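At5g01750 protein (Arabidopsis thaliana, PDB 1ZXU) is of unconfirmed molecular function, but might be related to the phospholipid scramblase and tubby-like superfamily of membrane-tethered transcription factors. Local coordinates at residues Ser109-Gln112 and Arg113-Leu116; Val159-Gly162 and Glu163-Ala166. All coordinates share one frame; numbering follows the deposited sequence.

Interaction 1: residues Ser109-Gln112 and Arg113-Leu116; sequences STDQ and RDLL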
ATOM      1  N   SER A 109     -15.414   1.287   2.156  1.00 20.60           N
ATOM      2  CA  SER A 109     -16.074   2.579   2.113  1.00 19.97           C
ATOM      3  C   SER A 109     -15.393   3.544   1.145  1.00 21.25           C
ATOM      4  O   SER A 109     -14.200   3.396   0.882  1.00 20.53           O
ATOM      5  CB  SER A 109     -16.002   3.160   3.518  1.00 22.19           C
ATOM      6  OG  SER A 109     -16.691   4.387   3.621  1.00 21.42           O
ATOM      7  N   THR A 110     -16.136   4.542   0.638  1.00 20.21           N
ATOM      8  CA  THR A 110     -15.514   5.743   0.064  1.00 20.16           C
ATOM      9  C   THR A 110     -16.091   7.015   0.741  1.00 19.21           C
ATOM     10  O   THR A 110     -16.003   8.153   0.191  1.00 19.14           O
ATOM     11  CB  THR A 110     -15.653   5.779  -1.479  1.00 22.09           C
ATOM     12  OG1 THR A 110     -17.053   5.638  -1.849  1.00 25.69           O
ATOM     13  CG2 THR A 110     -14.808   4.640  -2.118  1.00 27.00           C
ATOM     14  N   ASP A 111     -16.649   6.849   1.953  1.00 17.63           N
ATOM     15  CA  ASP A 111     -17.188   7.969   2.705  1.00 19.10           C
ATOM     16  C   ASP A 111     -16.039   8.767   3.309  1.00 19.15           C
ATOM     17  O   ASP A 111     -15.071   8.212   3.845  1.00 17.56           O
ATOM     18  CB  ASP A 111     -18.134   7.522   3.821  1.00 23.20           C
ATOM     19  CG  ASP A 111     -19.394   6.802   3.305  1.00 34.61           C
ATOM     20  OD1 ASP A 111     -19.728   6.886   2.087  1.00 39.43           O
ATOM     21  OD2 ASP A 111     -20.056   6.131   4.150  1.00 43.76           O
ATOM     22  N   GLN A 112     -16.166  10.091   3.277  1.00 20.24           N
ATOM     23  CA  GLN A 112     -15.109  10.961   3.737  1.00 20.92           C
ATOM     24  C   GLN A 112     -14.782  10.691   5.200  1.00 19.58           C
ATOM     25  O   GLN A 112     -13.647  10.835   5.599  1.00 18.31           O
ATOM     26  CB  GLN A 112     -15.451  12.472   3.508  1.00 23.17           C
ATOM     27  CG  GLN A 112     -15.158  12.951   2.092  1.00 28.81           C
ATOM     28  CD  GLN A 112     -13.671  12.890   1.729  1.00 28.39           C
ATOM     29  OE1 GLN A 112     -12.845  13.550   2.376  1.00 39.79           O
ATOM     30  NE2 GLN A 112     -13.328  12.109   0.710  1.00 29.54           N
ATOM     31  N   ARG A 113     -15.790  10.312   6.001  1.00 19.57           N
ATOM     32  CA  ARG A 113     -15.536  10.034   7.409  1.00 20.10           C
ATOM     33  C   ARG A 113     -14.589   8.823   7.558  1.00 19.99           C
ATOM     34  O   ARG A 113     -13.992   8.644   8.635  1.00 20.91           O
ATOM     35  CB  ARG A 113     -16.843   9.822   8.202  1.00 22.97           C
ATOM     36  CG  ARG A 113     -17.561   8.513   7.954  1.00 21.47           C
ATOM     37  CD  ARG A 113     -18.783   8.424   8.806  1.00 20.06           C
ATOM     38  NE  ARG A 113     -19.510   7.183   8.586  1.00 22.88           N
ATOM     39  CZ  ARG A 113     -20.672   6.905   9.184  1.00 22.87           C
ATOM     40  NH1 ARG A 113     -21.205   7.790  10.010  1.00 26.70           N
ATOM     41  NH2 ARG A 113     -21.288   5.768   8.950  1.00 28.83           N
ATOM     42  N   ASP A 114     -14.511   7.982   6.522  1.00 16.42           N
ATOM     43  CA  ASP A 114     -13.633   6.778   6.618  1.00 13.21           C
ATOM     44  C   ASP A 114     -12.251   6.984   5.987  1.00 15.45           C
ATOM     45  O   ASP A 114     -11.491   6.052   5.813  1.00 12.52           O
ATOM     46  CB  ASP A 114     -14.318   5.570   6.002  1.00 14.54           C
ATOM     47  CG  ASP A 114     -15.503   5.129   6.800  1.00 21.36           C
ATOM     48  OD1 ASP A 114     -15.369   5.152   8.044  1.00 19.19           O
ATOM     49  OD2 ASP A 114     -16.528   4.774   6.178  1.00 22.42           O
ATOM     50  N   LEU A 115     -11.932   8.228   5.678  1.00 15.93           N
ATOM     51  CA  LEU A 115     -10.648   8.529   5.033  1.00 14.89           C
ATOM     52  C   LEU A 115      -9.443   8.224   5.979  1.00 15.67           C
ATOM     53  O   LEU A 115      -9.360   8.774   7.170  1.00 18.34           O
ATOM     54  CB  LEU A 115     -10.695  10.016   4.620  1.00 15.01           C
ATOM     55  CG  LEU A 115      -9.425  10.476   3.928  1.00 19.82           C
ATOM     56  CD1 LEU A 115      -9.163   9.827   2.622  1.00 17.35           C
ATOM     57  CD2 LEU A 115      -9.331  12.082   3.911  1.00 16.44           C
ATOM     58  N   LEU A 116      -8.529   7.428   5.487  1.00 13.56           N
ATOM     59  CA  LEU A 116      -7.334   7.086   6.246  1.00 12.77           C
ATOM     60  C   LEU A 116      -6.146   7.969   5.823  1.00 13.97           C
ATOM     61  O   LEU A 116      -5.378   8.438   6.684  1.00 15.58           O
ATOM     62  CB  LEU A 116      -6.959   5.628   6.086  1.00 13.71           C
ATOM     63  CG  LEU A 116      -7.893   4.657   6.797  1.00 14.63           C
ATOM     64  CD1 LEU A 116      -7.628   3.231   6.321  1.00 13.05           C
ATOM     65  CD2 LEU A 116      -7.778   4.793   8.291  1.00 19.85           C
TER
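Ser109 and Asp114 meet through a short hydroxyl-to-carboxylate bond, with Ser109 OG donating to Asp114 OD2 at 2.6 Å on the anti lone pair, the side turned from the other carboxylate oxygen. The same hydroxyl accepts from Asp111 N at 3.0 Å in a nearly straight bond (163° at the hydrogen), forming an ST turn. Its torsion explains this double use: with chi1 at -176° the OG stands beside the carbonyl carbon, on the side where the chain doubles back. Serine suits the place because one small hydroxyl can donate one hydrogen bond and accept another at the same time. Replacing Ser109 with an alanine would remove the hydroxyl, and is likely to leave Asp111 N and Asp114 OD2 without their shared partner and the carboxylate freer to turn.

Backbone bonds close the loop between. Asp114 N reaches Asp111 O at 2.7 Å and Leu115 N reaches Gln112 O at 3.1 Å, two consecutive three-residue steps that wind Gln112 and Arg113 into a 3-10 turn.

Charges are only loosely arranged. Asp111 OD2 and Asp114 OD2 are 4.3 Å apart, and the hydroxyl bond may ease their repulsion. Arg113 NE stands 4.6 Å from Asp111 OD2, which lies well out of the guanidinium plane, so any attraction is general rather than directed.

On the other side of the turn, Gln112 and Leu115 run alongside one another, Gln112 OE1 lying 4.1 Å from Leu115 CD2. The glutamine's bent chain leaves OE1 over towards the leucine, while NE2 bonds to Gln103 OE1 on strand 101-106.

Asp114 also pairs through its backbone with Arg106. Together, the ST turn and the 3-10 turn form most of the connection between strands 101-106 and 115-120, a beta hairpin of the antiparallel barrel.

Interaction 2: residues Val159-Gly162 and Glu163-Ala166; sequences VYAG and ESDA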
ATOM      1  N   VAL A 159      10.114   3.469   1.350  1.00 11.00           N
ATOM      2  CA  VAL A 159       9.113   4.282   2.027  1.00 10.75           C
ATOM      3  C   VAL A 159       9.744   4.792   3.338  1.00 11.41           C
ATOM      4  O   VAL A 159      10.269   3.983   4.134  1.00 12.59           O
ATOM      5  CB  VAL A 159       7.858   3.444   2.404  1.00 12.94           C
ATOM      6  CG1 VAL A 159       6.736   4.339   2.908  1.00 11.60           C
ATOM      7  CG2 VAL A 159       7.309   2.670   1.161  1.00 12.70           C
ATOM      8  N   TYR A 160       9.601   6.117   3.557  1.00 14.10           N
ATOM      9  CA  TYR A 160      10.131   6.776   4.764  1.00 13.43           C
ATOM     10  C   TYR A 160       9.026   7.373   5.589  1.00 15.58           C
ATOM     11  O   TYR A 160       8.009   7.842   5.013  1.00 14.11           O
ATOM     12  CB  TYR A 160      11.007   7.938   4.341  1.00 15.15           C
ATOM     13  CG  TYR A 160      12.185   7.546   3.526  1.00 16.67           C
ATOM     14  CD1 TYR A 160      13.401   7.248   4.143  1.00 24.09           C
ATOM     15  CD2 TYR A 160      12.095   7.484   2.150  1.00 20.93           C
ATOM     16  CE1 TYR A 160      14.523   6.894   3.384  1.00 24.74           C
ATOM     17  CE2 TYR A 160      13.208   7.126   1.373  1.00 23.86           C
ATOM     18  CZ  TYR A 160      14.400   6.824   2.008  1.00 22.46           C
ATOM     19  OH  TYR A 160      15.479   6.496   1.228  1.00 29.50           O
ATOM     20  N   ALA A 161       9.221   7.391   6.920  1.00 16.95           N
ATOM     21  CA  ALA A 161       8.360   8.126   7.847  1.00 19.12           C
ATOM     22  C   ALA A 161       8.773   9.590   7.727  1.00 23.62           C
ATOM     23  O   ALA A 161       9.965   9.917   7.632  1.00 24.63           O
ATOM     24  CB  ALA A 161       8.564   7.628   9.306  1.00 24.19           C
ATOM     25  N   GLY A 162       7.792  10.477   7.652  1.00 26.87           N
ATOM     26  CA  GLY A 162       8.058  11.882   7.341  1.00 29.72           C
ATOM     27  C   GLY A 162       8.892  12.566   8.433  1.00 37.23           C
ATOM     28  O   GLY A 162       9.869  13.258   8.128  1.00 39.61           O
ATOM     29  N   GLU A 163       8.509  12.371   9.694  1.00 40.23           N
ATOM     30  CA  GLU A 163       8.986  13.230  10.801  1.00 44.71           C
ATOM     31  C   GLU A 163      10.303  12.784  11.431  1.00 45.59           C
ATOM     32  O   GLU A 163      10.729  13.342  12.454  1.00 47.72           O
ATOM     33  CB  GLU A 163       7.905  13.342  11.902  1.00 45.55           C
ATOM     34  CG  GLU A 163       7.731  12.088  12.808  1.00 54.14           C
ATOM     35  CD  GLU A 163       7.811  10.773  12.027  1.00 63.25           C
ATOM     36  OE1 GLU A 163       7.091  10.644  11.008  1.00 70.12           O
ATOM     37  OE2 GLU A 163       8.601   9.883  12.421  1.00 65.56           O
ATOM     38  N   SER A 164      10.915  11.763  10.843  1.00 43.84           N
ATOM     39  CA  SER A 164      12.148  11.170  11.367  1.00 41.19           C
ATOM     40  C   SER A 164      12.995  10.713  10.203  1.00 37.97           C
ATOM     41  O   SER A 164      14.209  10.466  10.345  1.00 37.92           O
ATOM     42  CB  SER A 164      11.836   9.973  12.265  1.00 41.27           C
ATOM     43  OG  SER A 164      11.135   8.959  11.544  1.00 44.62           O
ATOM     44  N   ASP A 165      12.340  10.608   9.053  1.00 30.90           N
ATOM     45  CA  ASP A 165      12.909  10.026   7.853  1.00 30.31           C
ATOM     46  C   ASP A 165      13.431   8.592   8.080  1.00 25.38           C
ATOM     47  O   ASP A 165      14.390   8.187   7.423  1.00 26.12           O
ATOM     48  CB  ASP A 165      14.009  10.905   7.236  1.00 34.56           C
ATOM     49  CG  ASP A 165      13.553  11.553   5.952  1.00 43.51           C
ATOM     50  OD1 ASP A 165      13.138  10.806   5.035  1.00 49.17           O
ATOM     51  OD2 ASP A 165      13.600  12.807   5.856  1.00 57.71           O
ATOM     52  N   ALA A 166      12.769   7.846   8.959  1.00 21.57           N
ATOM     53  CA  ALA A 166      13.123   6.440   9.242  1.00 16.89           C
ATOM     54  C   ALA A 166      12.572   5.625   8.055  1.00 17.32           C
ATOM     55  O   ALA A 166      11.465   5.899   7.619  1.00 16.68           O
ATOM     56  CB  ALA A 166      12.457   5.984  10.505  1.00 20.18           C
TER
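Tyr160 and Asp165 cross obliquely, the ring and carboxylate planes turned 78° apart. Asp165 OD1 comes up to the root of the tyrosine, 3.6 Å from Tyr160 CB, while the backbone Asp165 O approaches the ring at its edge, 3.6 Å from Tyr160 CD1 and near the ring plane. The ring edge carries slightly positive hydrogens, so a carbonyl oxygen is favourably placed there. The tyrosine's chi1 of -61° sets CG beside its own backbone N and lays the ring along the returning chain, where it also makes a cation-pi contact with Lys149.

Next along the strand, Ala161 points its methyl toward the turn. Ala161 CB lies 3.7 Å from Ser164 OG and 4.4 Å from Ala166 CB, and a group this small lets the polar loop fold close over the buried strand end. Ser164 OG in turn donates to Glu163 OE2 at 2.8 Å, meeting it from above the carboxylate plane, and accepts from Ala166 N at 3.3 Å in an ST turn. The bent glutamate chain brings its carboxylate back toward the strand.

Ala161 N bonds to Ala166 O at 2.8 Å and almost straight, at 168°, whereas the return bond from Asp165 N to Ala161 O is weak. Gly162 to Asp165 thus form a four-residue hairpin loop, with Asp165 in the left-handed backbone region that closes such loops.

The chemistry implies that one arginine serves two acceptors: Arg147 forms a salt bridge to Asp165 OD1 through NH1 and a hydrogen bond to Gly162 O through NH2, so strand 146-149 is likely to steady both ends of the loop.

How the interactions relate
Both contacts are hairpin loops of the same antiparallel barrel, with centres 25 Å apart and nearest atoms about 13 Å apart, so neither touches the other. Interaction 1 joins strands 101-106 and 115-120; interaction 2 joins 158-161 and 167-173. The first lies wholly at the surface, and its polar grip is largely internal, a serine and an aspartate joined across a 3-10 turn. The second is partly buried, with Ala161 and Gly162 tucked away while the following loop residues are exposed, and it leans on an arginine from an adjacent strand. Each uses a serine hydroxyl in an ST turn, but paired with an aspartate five residues on in one and the preceding glutamate in the other.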